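Local coordinates for protein D-glyceraldehyde dehydrogenase (NADP(+)) (Thermoplasma acidophilum, PDB 5IZD) that oxidises D-glyceraldehyde to (R)-glycerate with NADP(+) and water in the non-phosphorylated Entner-Doudoroff pathway, working as a homotetramer, at residues 79-83 and 97-102; 85-90 and 177-183; 89-93 and 148-152. All coordinates share one frame; numbering follows the deposited sequence.

Interaction 1: 79-83 and 97-102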
loop_
_atom_site.group_PDB
_atom_site.type_symbol
_atom_site.label_atom_id
_atom_site.label_comp_id
_atom_site.label_asym_id
_atom_site.label_seq_id
_atom_site.Cartn_x
_atom_site.Cartn_y
_atom_site.Cartn_z
ATOM N N ARG A 79 -29.530 14.013 16.831
ATOM C CA ARG A 79 -29.882 13.471 15.513
ATOM C C ARG A 79 -31.274 13.753 15.025
ATOM O O ARG A 79 -31.469 14.082 13.900
ATOM C CB ARG A 79 -29.523 12.000 15.345
ATOM C CG ARG A 79 -30.174 11.021 16.276
ATOM C CD ARG A 79 -29.819 9.601 15.896
ATOM N NE ARG A 79 -30.324 9.290 14.594
ATOM C CZ ARG A 79 -29.854 8.371 13.782
ATOM N NH1 ARG A 79 -30.438 8.189 12.631
ATOM N NH2 ARG A 79 -28.815 7.630 14.115
ATOM N N ALA A 80 -32.225 13.621 15.915
ATOM C CA ALA A 80 -33.614 13.944 15.628
ATOM C C ALA A 80 -33.816 15.296 14.923
ATOM O O ALA A 80 -34.615 15.381 13.998
ATOM C CB ALA A 80 -34.451 13.923 16.922
ATOM N N GLU A 81 -33.104 16.333 15.346
ATOM C CA GLU A 81 -33.236 17.649 14.719
ATOM C C GLU A 81 -32.831 17.593 13.222
ATOM O O GLU A 81 -33.478 18.169 12.334
ATOM C CB GLU A 81 -32.389 18.680 15.463
ATOM C CG GLU A 81 -32.851 18.989 16.894
ATOM C CD GLU A 81 -31.866 19.954 17.583
ATOM O OE1 GLU A 81 -30.875 20.387 16.922
ATOM O OE2 GLU A 81 -32.013 20.244 18.777
ATOM N N LEU A 82 -31.821 16.823 12.918
ATOM C CA LEU A 82 -31.391 16.705 11.545
ATOM C C LEU A 82 -32.342 15.872 10.685
ATOM O O LEU A 82 -32.591 16.226 9.545
ATOM C CB LEU A 82 -29.974 16.110 11.484
ATOM C CG LEU A 82 -29.467 16.007 10.057
ATOM C CD1 LEU A 82 -29.433 17.358 9.356
ATOM C CD2 LEU A 82 -28.071 15.417 10.082
ATOM N N GLU A 83 -32.901 14.838 11.267
ATOM C CA GLU A 83 -33.865 13.977 10.634
ATOM C C GLU A 83 -35.080 14.813 10.208
ATOM O O GLU A 83 -35.561 14.723 9.121
ATOM C CB GLU A 83 -34.245 12.873 11.598
ATOM C CG GLU A 83 -33.241 11.720 11.633
ATOM C CD GLU A 83 -33.443 10.750 12.768
ATOM O OE1 GLU A 83 -34.449 10.799 13.479
ATOM O OE2 GLU A 83 -32.589 9.908 12.970
ATOM N N ALA A 97 -34.915 9.459 5.934
ATOM C CA ALA A 97 -34.310 10.543 6.714
ATOM C C ALA A 97 -33.430 9.939 7.817
ATOM O O ALA A 97 -32.298 10.371 7.990
ATOM C CB ALA A 97 -35.379 11.484 7.322
ATOM N N LYS A 98 -33.915 8.939 8.532
ATOM C CA LYS A 98 -33.108 8.304 9.596
ATOM C C LYS A 98 -31.852 7.579 9.031
ATOM O O LYS A 98 -30.784 7.692 9.583
ATOM C CB LYS A 98 -33.964 7.357 10.443
ATOM C CG LYS A 98 -34.993 8.103 11.252
ATOM C CD LYS A 98 -35.864 7.203 12.105
ATOM C CE LYS A 98 -36.713 8.084 13.001
ATOM N NZ LYS A 98 -37.539 7.243 13.883
ATOM N N GLU A 99 -32.018 6.898 7.899
ATOM C CA GLU A 99 -30.919 6.230 7.226
ATOM C C GLU A 99 -29.836 7.235 6.781
ATOM O O GLU A 99 -28.658 6.999 6.993
ATOM C CB GLU A 99 -31.457 5.353 6.076
ATOM C CG GLU A 99 -30.516 5.085 4.957
ATOM C CD GLU A 99 -31.077 4.081 3.962
ATOM O OE1 GLU A 99 -30.252 3.263 3.484
ATOM O OE2 GLU A 99 -32.283 4.139 3.638
ATOM N N GLU A 100 -30.236 8.381 6.263
ATOM C CA GLU A 100 -29.282 9.387 5.874
ATOM C C GLU A 100 -28.440 9.892 7.041
ATOM O O GLU A 100 -27.260 10.092 6.912
ATOM C CB GLU A 100 -29.922 10.526 5.115
ATOM C CG GLU A 100 -28.893 11.516 4.644
ATOM C CD GLU A 100 -29.371 12.469 3.595
ATOM O OE1 GLU A 100 -30.505 12.367 3.132
ATOM O OE2 GLU A 100 -28.598 13.327 3.237
ATOM N N VAL A 101 -29.069 10.078 8.185
ATOM C CA VAL A 101 -28.382 10.535 9.365
ATOM C C VAL A 101 -27.467 9.428 9.928
ATOM O O VAL A 101 -26.407 9.682 10.409
ATOM C CB VAL A 101 -29.368 11.125 10.385
ATOM C CG1 VAL A 101 -28.651 11.536 11.635
ATOM C CG2 VAL A 101 -30.073 12.321 9.767
ATOM N N ASP A 102 -27.898 8.193 9.823
ATOM C CA ASP A 102 -27.104 7.065 10.217
ATOM C C ASP A 102 -25.780 7.181 9.427
ATOM O O ASP A 102 -24.722 7.056 9.952
ATOM C CB ASP A 102 -27.800 5.781 9.795
ATOM C CG ASP A 102 -28.807 5.275 10.807
ATOM O OD1 ASP A 102 -28.911 5.833 11.881
ATOM O OD2 ASP A 102 -29.474 4.288 10.532
#

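Interaction 2: 85-90 and 177-183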
loop_
_atom_site.group_PDB
_atom_site.type_symbol
_atom_site.label_atom_id
_atom_site.label_comp_id
_atom_site.label_asym_id
_atom_site.label_seq_id
_atom_site.Cartn_x
_atom_site.Cartn_y
_atom_site.Cartn_z
ATOM N N ILE A 85 -35.186 18.175 9.725
ATOM C CA ILE A 85 -34.836 19.137 8.672
ATOM C C ILE A 85 -34.864 18.474 7.281
ATOM O O ILE A 85 -35.431 19.027 6.333
ATOM C CB ILE A 85 -33.442 19.719 8.923
ATOM C CG1 ILE A 85 -33.543 20.661 10.135
ATOM C CG2 ILE A 85 -32.918 20.430 7.690
ATOM C CD1 ILE A 85 -32.214 20.991 10.760
ATOM N N ILE A 86 -34.292 17.275 7.186
ATOM C CA ILE A 86 -34.342 16.542 5.945
ATOM C C ILE A 86 -35.771 16.220 5.526
ATOM O O ILE A 86 -36.085 16.362 4.352
ATOM C CB ILE A 86 -33.493 15.258 6.034
ATOM C CG1 ILE A 86 -32.008 15.627 6.187
ATOM C CG2 ILE A 86 -33.734 14.372 4.823
ATOM C CD1 ILE A 86 -31.199 14.497 6.735
ATOM N N MET A 87 -36.635 15.797 6.463
ATOM C CA MET A 87 -38.027 15.510 6.110
ATOM C C MET A 87 -38.708 16.769 5.661
ATOM O O MET A 87 -39.451 16.727 4.693
ATOM C CB MET A 87 -38.818 14.812 7.226
ATOM C CG MET A 87 -38.273 13.395 7.525
ATOM S SD MET A 87 -39.372 12.572 8.714
ATOM C CE MET A 87 -38.795 13.349 10.226
ATOM N N GLU A 88 -38.383 17.897 6.288
ATOM C CA GLU A 88 -39.025 19.194 5.933
ATOM C C GLU A 88 -38.490 19.741 4.578
ATOM O O GLU A 88 -39.279 20.144 3.715
ATOM C CB GLU A 88 -38.849 20.258 7.035
ATOM C CG GLU A 88 -39.637 20.064 8.340
ATOM N N GLU A 89 -37.165 19.741 4.381
ATOM C CA GLU A 89 -36.582 20.294 3.150
ATOM C C GLU A 89 -36.729 19.448 1.909
ATOM O O GLU A 89 -36.794 19.957 0.792
ATOM C CB GLU A 89 -35.084 20.626 3.329
ATOM C CG GLU A 89 -34.806 21.801 4.287
ATOM C CD GLU A 89 -33.343 22.336 4.158
ATOM O OE1 GLU A 89 -33.206 23.588 4.168
ATOM O OE2 GLU A 89 -32.346 21.545 4.025
ATOM N N ASN A 90 -36.709 18.148 2.101
ATOM C CA ASN A 90 -36.681 17.197 0.985
ATOM C C ASN A 90 -37.964 16.377 0.872
ATOM O O ASN A 90 -38.234 15.859 -0.178
ATOM C CB ASN A 90 -35.488 16.255 1.120
ATOM C CG ASN A 90 -34.147 16.946 0.878
ATOM O OD1 ASN A 90 -33.748 17.862 1.625
ATOM N ND2 ASN A 90 -33.445 16.530 -0.170
ATOM N N THR A 177 -31.487 23.110 -0.454
ATOM C CA THR A 177 -31.314 22.447 0.836
ATOM C C THR A 177 -30.250 23.126 1.723
ATOM O O THR A 177 -29.376 22.450 2.259
ATOM C CB THR A 177 -30.931 20.948 0.701
ATOM O OG1 THR A 177 -29.679 20.824 0.005
ATOM C CG2 THR A 177 -31.987 20.134 -0.007
ATOM N N PRO A 178 -30.394 24.446 1.976
ATOM C CA PRO A 178 -29.446 25.072 2.864
ATOM C C PRO A 178 -29.433 24.560 4.340
ATOM O O PRO A 178 -28.387 24.615 4.980
ATOM C CB PRO A 178 -29.879 26.535 2.819
ATOM C CG PRO A 178 -31.355 26.504 2.600
ATOM C CD PRO A 178 -31.433 25.395 1.547
ATOM N N GLY A 179 -30.585 24.120 4.863
ATOM C CA GLY A 179 -30.826 23.940 6.315
ATOM C C GLY A 179 -29.987 22.773 6.886
ATOM O O GLY A 179 -29.385 22.861 7.971
ATOM N N SER A 180 -29.956 21.675 6.164
ATOM C CA SER A 180 -29.273 20.499 6.702
ATOM C C SER A 180 -27.754 20.761 6.743
ATOM O O SER A 180 -27.070 20.389 7.696
ATOM C CB SER A 180 -29.700 19.229 5.942
ATOM O OG SER A 180 -29.413 19.352 4.571
ATOM N N ALA A 181 -27.252 21.503 5.766
ATOM C CA ALA A 181 -25.830 21.811 5.713
ATOM C C ALA A 181 -25.470 22.740 6.881
ATOM O O ALA A 181 -24.484 22.549 7.566
ATOM C CB ALA A 181 -25.497 22.463 4.400
ATOM N N GLU A 182 -26.300 23.756 7.077
ATOM C CA GLU A 182 -26.060 24.733 8.120
ATOM C C GLU A 182 -26.033 24.040 9.431
ATOM O O GLU A 182 -25.258 24.393 10.278
ATOM C CB GLU A 182 -27.163 25.784 8.200
ATOM C CG GLU A 182 -26.729 26.982 9.037
ATOM C CD GLU A 182 -27.832 27.657 9.762
ATOM O OE1 GLU A 182 -28.703 26.932 10.311
ATOM O OE2 GLU A 182 -27.825 28.931 9.792
ATOM N N TRP A 183 -26.961 23.121 9.631
ATOM C CA TRP A 183 -27.057 22.428 10.915
ATOM C C TRP A 183 -25.771 21.570 11.218
ATOM O O TRP A 183 -25.217 21.606 12.343
ATOM C CB TRP A 183 -28.335 21.614 10.960
ATOM C CG TRP A 183 -28.624 20.928 12.243
ATOM C CD1 TRP A 183 -29.437 21.377 13.221
ATOM C CD2 TRP A 183 -28.094 19.639 12.705
ATOM N NE1 TRP A 183 -29.478 20.467 14.257
ATOM C CE2 TRP A 183 -28.697 19.378 13.953
ATOM C CE3 TRP A 183 -27.229 18.698 12.171
ATOM C CZ2 TRP A 183 -28.411 18.230 14.704
ATOM C CZ3 TRP A 183 -26.942 17.508 12.905
ATOM C CH2 TRP A 183 -27.532 17.302 14.162
HETATM O O HOH W 1 -32.207 18.927 3.938
#

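Interaction 3: 89-93 and 148-152. With NAP (NADP nicotinamide-adenine-dinucleotide phosphate), chain I.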
loop_
_atom_site.group_PDB
_atom_site.type_symbol
_atom_site.label_atom_id
_atom_site.label_comp_id
_atom_site.label_asym_id
_atom_site.label_seq_id
_atom_site.Cartn_x
_atom_site.Cartn_y
_atom_site.Cartn_z
ATOM N N GLU A 89 -37.165 19.741 4.381
ATOM C CA GLU A 89 -36.582 20.294 3.150
ATOM C C GLU A 89 -36.729 19.448 1.909
ATOM O O GLU A 89 -36.794 19.957 0.792
ATOM C CB GLU A 89 -35.084 20.626 3.329
ATOM C CG GLU A 89 -34.806 21.801 4.287
ATOM C CD GLU A 89 -33.343 22.336 4.158
ATOM O OE1 GLU A 89 -33.206 23.588 4.168
ATOM O OE2 GLU A 89 -32.346 21.545 4.025
ATOM N N ASN A 90 -36.709 18.148 2.101
ATOM C CA ASN A 90 -36.681 17.197 0.985
ATOM C C ASN A 90 -37.964 16.377 0.872
ATOM O O ASN A 90 -38.234 15.859 -0.178
ATOM C CB ASN A 90 -35.488 16.255 1.120
ATOM C CG ASN A 90 -34.147 16.946 0.878
ATOM O OD1 ASN A 90 -33.748 17.862 1.625
ATOM N ND2 ASN A 90 -33.445 16.530 -0.170
ATOM N N GLY A 91 -38.755 16.275 1.947
ATOM C CA GLY A 91 -39.987 15.463 1.944
ATOM C C GLY A 91 -39.659 13.980 1.972
ATOM O O GLY A 91 -40.522 13.164 1.663
ATOM N N LYS A 92 -38.428 13.609 2.357
ATOM C CA LYS A 92 -38.037 12.182 2.421
ATOM C C LYS A 92 -38.876 11.375 3.404
ATOM O O LYS A 92 -39.174 11.857 4.518
ATOM C CB LYS A 92 -36.589 12.001 2.875
ATOM C CG LYS A 92 -35.560 12.613 1.958
ATOM C CD LYS A 92 -34.235 11.856 1.941
ATOM C CE LYS A 92 -33.249 12.664 1.122
ATOM N NZ LYS A 92 -32.014 11.920 0.917
ATOM N N PRO A 93 -39.257 10.145 3.017
ATOM C CA PRO A 93 -39.858 9.293 4.047
ATOM C C PRO A 93 -38.978 9.140 5.303
ATOM O O PRO A 93 -37.727 9.123 5.193
ATOM C CB PRO A 93 -40.008 7.966 3.322
ATOM C CG PRO A 93 -40.270 8.355 1.903
ATOM C CD PRO A 93 -39.295 9.475 1.704
ATOM N N TRP A 148 -28.656 18.574 -3.621
ATOM C CA TRP A 148 -29.858 18.588 -2.775
ATOM C C TRP A 148 -30.338 17.178 -2.436
ATOM O O TRP A 148 -31.144 17.016 -1.478
ATOM C CB TRP A 148 -31.028 19.370 -3.445
ATOM C CG TRP A 148 -31.249 18.997 -4.895
ATOM C CD1 TRP A 148 -30.749 19.640 -5.977
ATOM C CD2 TRP A 148 -31.947 17.854 -5.389
ATOM N NE1 TRP A 148 -31.129 19.000 -7.124
ATOM C CE2 TRP A 148 -31.854 17.882 -6.782
ATOM C CE3 TRP A 148 -32.669 16.839 -4.790
ATOM C CZ2 TRP A 148 -32.453 16.886 -7.608
ATOM C CZ3 TRP A 148 -33.236 15.836 -5.595
ATOM C CH2 TRP A 148 -33.151 15.888 -6.991
ATOM N N ASN A 149 -29.917 16.176 -3.203
ATOM C CA ASN A 149 -30.551 14.882 -3.105
ATOM C C ASN A 149 -30.210 14.112 -1.823
ATOM O O ASN A 149 -31.095 13.467 -1.253
ATOM C CB ASN A 149 -30.347 14.092 -4.380
ATOM C CG ASN A 149 -28.880 13.636 -4.589
ATOM O OD1 ASN A 149 -27.921 14.290 -4.149
ATOM N ND2 ASN A 149 -28.719 12.481 -5.226
ATOM N N PHE A 150 -28.942 14.197 -1.361
ATOM C CA PHE A 150 -28.505 13.672 -0.063
ATOM C C PHE A 150 -27.837 14.839 0.632
ATOM O O PHE A 150 -26.586 14.890 0.790
ATOM C CB PHE A 150 -27.601 12.444 -0.209
ATOM C CG PHE A 150 -28.336 11.272 -0.794
ATOM C CD1 PHE A 150 -29.168 10.489 0.019
ATOM C CD2 PHE A 150 -28.345 11.065 -2.149
ATOM C CE1 PHE A 150 -29.960 9.470 -0.524
ATOM C CE2 PHE A 150 -29.146 10.069 -2.702
ATOM C CZ PHE A 150 -29.952 9.267 -1.891
ATOM N N PRO A 151 -28.671 15.787 1.076
ATOM C CA PRO A 151 -28.160 17.063 1.506
ATOM C C PRO A 151 -27.395 17.043 2.843
ATOM O O PRO A 151 -26.844 18.091 3.233
ATOM C CB PRO A 151 -29.453 17.919 1.643
ATOM C CG PRO A 151 -30.486 16.919 2.102
ATOM C CD PRO A 151 -30.116 15.641 1.361
ATOM N N ALA A 152 -27.470 15.958 3.616
ATOM C CA ALA A 152 -26.711 15.838 4.862
ATOM C C ALA A 152 -25.547 14.853 4.616
ATOM O O ALA A 152 -24.401 15.140 4.978
ATOM C CB ALA A 152 -27.593 15.346 5.983
HETATM P PA NAP I . -26.335 21.041 -9.746
HETATM O O1A NAP I . -26.742 22.256 -10.520
HETATM O O2A NAP I . -25.260 20.149 -10.330
HETATM O O5B NAP I . -25.907 21.519 -8.243
HETATM C C5B NAP I . -24.838 20.937 -7.464
HETATM C C4B NAP I . -24.090 22.029 -6.675
HETATM O O4B NAP I . -23.346 22.866 -7.580
HETATM C C3B NAP I . -25.041 22.989 -5.931
HETATM O O3B NAP I . -24.402 23.443 -4.708
HETATM C C2B NAP I . -25.193 24.126 -6.903
HETATM O O2B NAP I . -25.696 25.324 -6.318
HETATM C C1B NAP I . -23.785 24.249 -7.421
HETATM N N9A NAP I . -23.634 24.984 -8.686
HETATM C C8A NAP I . -24.567 25.234 -9.644
HETATM N N7A NAP I . -24.079 25.943 -10.639
HETATM C C5A NAP I . -22.734 26.125 -10.300
HETATM C C6A NAP I . -21.681 26.778 -10.943
HETATM N N6A NAP I . -21.813 27.384 -12.129
HETATM N N1A NAP I . -20.472 26.782 -10.346
HETATM C C2A NAP I . -20.335 26.194 -9.143
HETATM N N3A NAP I . -21.293 25.562 -8.452
HETATM C C4A NAP I . -22.475 25.558 -9.108
HETATM O O3 NAP I . -27.645 20.179 -9.501
HETATM P PN NAP I . -29.172 20.442 -9.940
HETATM O O1N NAP I . -29.709 21.678 -9.241
HETATM O O2N NAP I . -29.994 19.209 -9.659
HETATM O O5D NAP I . -29.098 20.699 -11.466
HETATM P P2B NAP I . -27.266 25.760 -6.626
HETATM O O1X NAP I . -27.466 27.117 -5.933
HETATM O O2X NAP I . -28.142 24.767 -6.025
HETATM O O3X NAP I . -27.471 25.903 -8.097
#

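Interaction 1: 79-83 and 97-102
Two consecutive helices of the aldehyde dehydrogenase fold, 79-90 and 94-112, meet here in a helical hairpin whose open end is fastened by a salt-bridge network of R79, E83 and D102. The R79 guanidinium lies between the two acids and grips each with a pair of nitrogens. End-on, NH1 and NH2 both donate to D102 OD1, the NH2 to OD1 distance being 2.9 Å; both N-H groups end on the one oxygen, which lies near the guanidinium plane, and the D102 carboxylate plane stands 82° from that of the guanidinium. Along its other edge, NE and NH1 of R79 converge on E83 OE2, with NH1 at 2.8 Å from OE2. The arginine reaches both because its chain bends at chi3 (-63°). Two acids on one cation probably keep all three groups charged.

Beneath the charges the packing is apolar. V101 CG1 lies over one face of the guanidinium, offset toward its rim, and touches R79 CB at 3.8 Å. The other methyl, V101 CG2, fills the angle between L82 CD2, 3.7 Å away, and E83 CG. K98 runs its aliphatic chain across the E83 carboxylate, K98 CG 3.4 Å from E83 CD. The axes of 79-83 and 97-102 approach to 9.3 Å, with 126° between their directions: an alpha-alpha hairpin of consecutive helices, here joined by V101 packing and the R79, E83, D102 salt-bridge network.

Interaction 2: 85-90 and 177-183
E89 points its carboxylate at the first turn of helix 178-190, where two backbone N-H groups take up both oxygens. Its chain is extended, with CG anti to the carbonyl carbon (chi1 -68°), which carries the acid over to the neighbouring helix. G179 N donates to E89 OE1 at 2.8 Å, arriving on the syn side 21° out of the carboxylate plane. S180 N meets E89 OE2 at 3.2 Å from well above that plane, so the two oxygens are used quite differently. The absence of a side chain at G179 matters, since a beta carbon there would clash with OE1.

On the flank facing N90, a water joins three side chains: it donates to E89 OE2 at 2.6 Å and to N90 OD1, and accepts from S180 OG. N90 OD1 also rests against T177 CG2, 3.3 Å away, the two side chains crossing at about a right angle, while N90 ND2 is spent on W148 O. One turn back along helix 79-90, I85 divides its branches: CG2 lies against the backbone of G179 and S180, and CD1 reaches W183 CD1 at 3.7 Å, meeting the indole obliquely. The indole itself is tied by NE1 to E81 OE1.

With an alanine in place of E89, the amides of G179 and S180 would probably lose their acceptors and the water one of its three anchors.

Segments 85-90 and 178-183 run roughly antiparallel, 155° between their axes, and the carboxylate sits at the N-terminal end of its partner. The helix dipole and the two N-H donors would be expected to stabilise its negative charge, offsetting the cost of burying an acid here.

Interaction 3: 89-93 and 148-152
This is a buried, largely polar contact in which the C-terminal end of helix 79-90 and the turn after it brace the loop leading from strand 130-145 to helix 153-164 in the nucleotide-binding, Rossmann-like part of the aldehyde dehydrogenase fold. The loop carries W148, which holds the cofactor, and N149, the probable transition-state stabiliser by analogy with relatives.

Side chains of 89-93 reach two successive carbonyls of the loop. N90 ND2 donates to W148 O at 2.7 Å, with the oxygen almost exactly in the amide plane and the donor 19° off the carbonyl plane. Its other side is packed: OD1 lies 3.4 Å from P151 CG, the amide and the proline ring approaching from opposite directions. G91, with positive phi, ends the helix and lets the chain turn, after which K92 comes back toward the loop. A bend at chi2 (-149°) directs K92 NZ to N149 O, 2.8 Å away and in the carbonyl plane; the ammonium also touches F150 CD1, its chain crossing the phenylalanine at about a right angle. The main partner of that charge is E100, in a salt bridge.

The N149 side chain starts away from 89-93, and its ND2 is bonded to Q279 O and to the oxidised cysteine at position 281. N149 CB in turn lies over one face of the W148 indole. At the edge of that ring, W148 NE1 donates to O2N of the bound NADP at 2.8 Å, with an N-H to acceptor angle of 154°.

How the interactions relate
All three interactions draw on helix 79-90 and succeed one another along it: interaction 1 near its start, interaction 2 on its later turns, interaction 3 at its end. Interactions 2 and 3 share E89 and N90, and their centres lie 7 Å apart; that of interaction 1 lies 10 Å from each. E100, on helix 94-112, ties interaction 1 to the cofactor loop, its OE1 2.7 Å from K92 NZ and its OE2 2.9 Å from A152 N. The contacts come progressively nearer the cofactor site: the L82 side chain is about 11 Å from that of P173, a probable cofactor-site residue, the T177 side chain about 7 Å from the bound NADP, and W148 binds the cofactor directly.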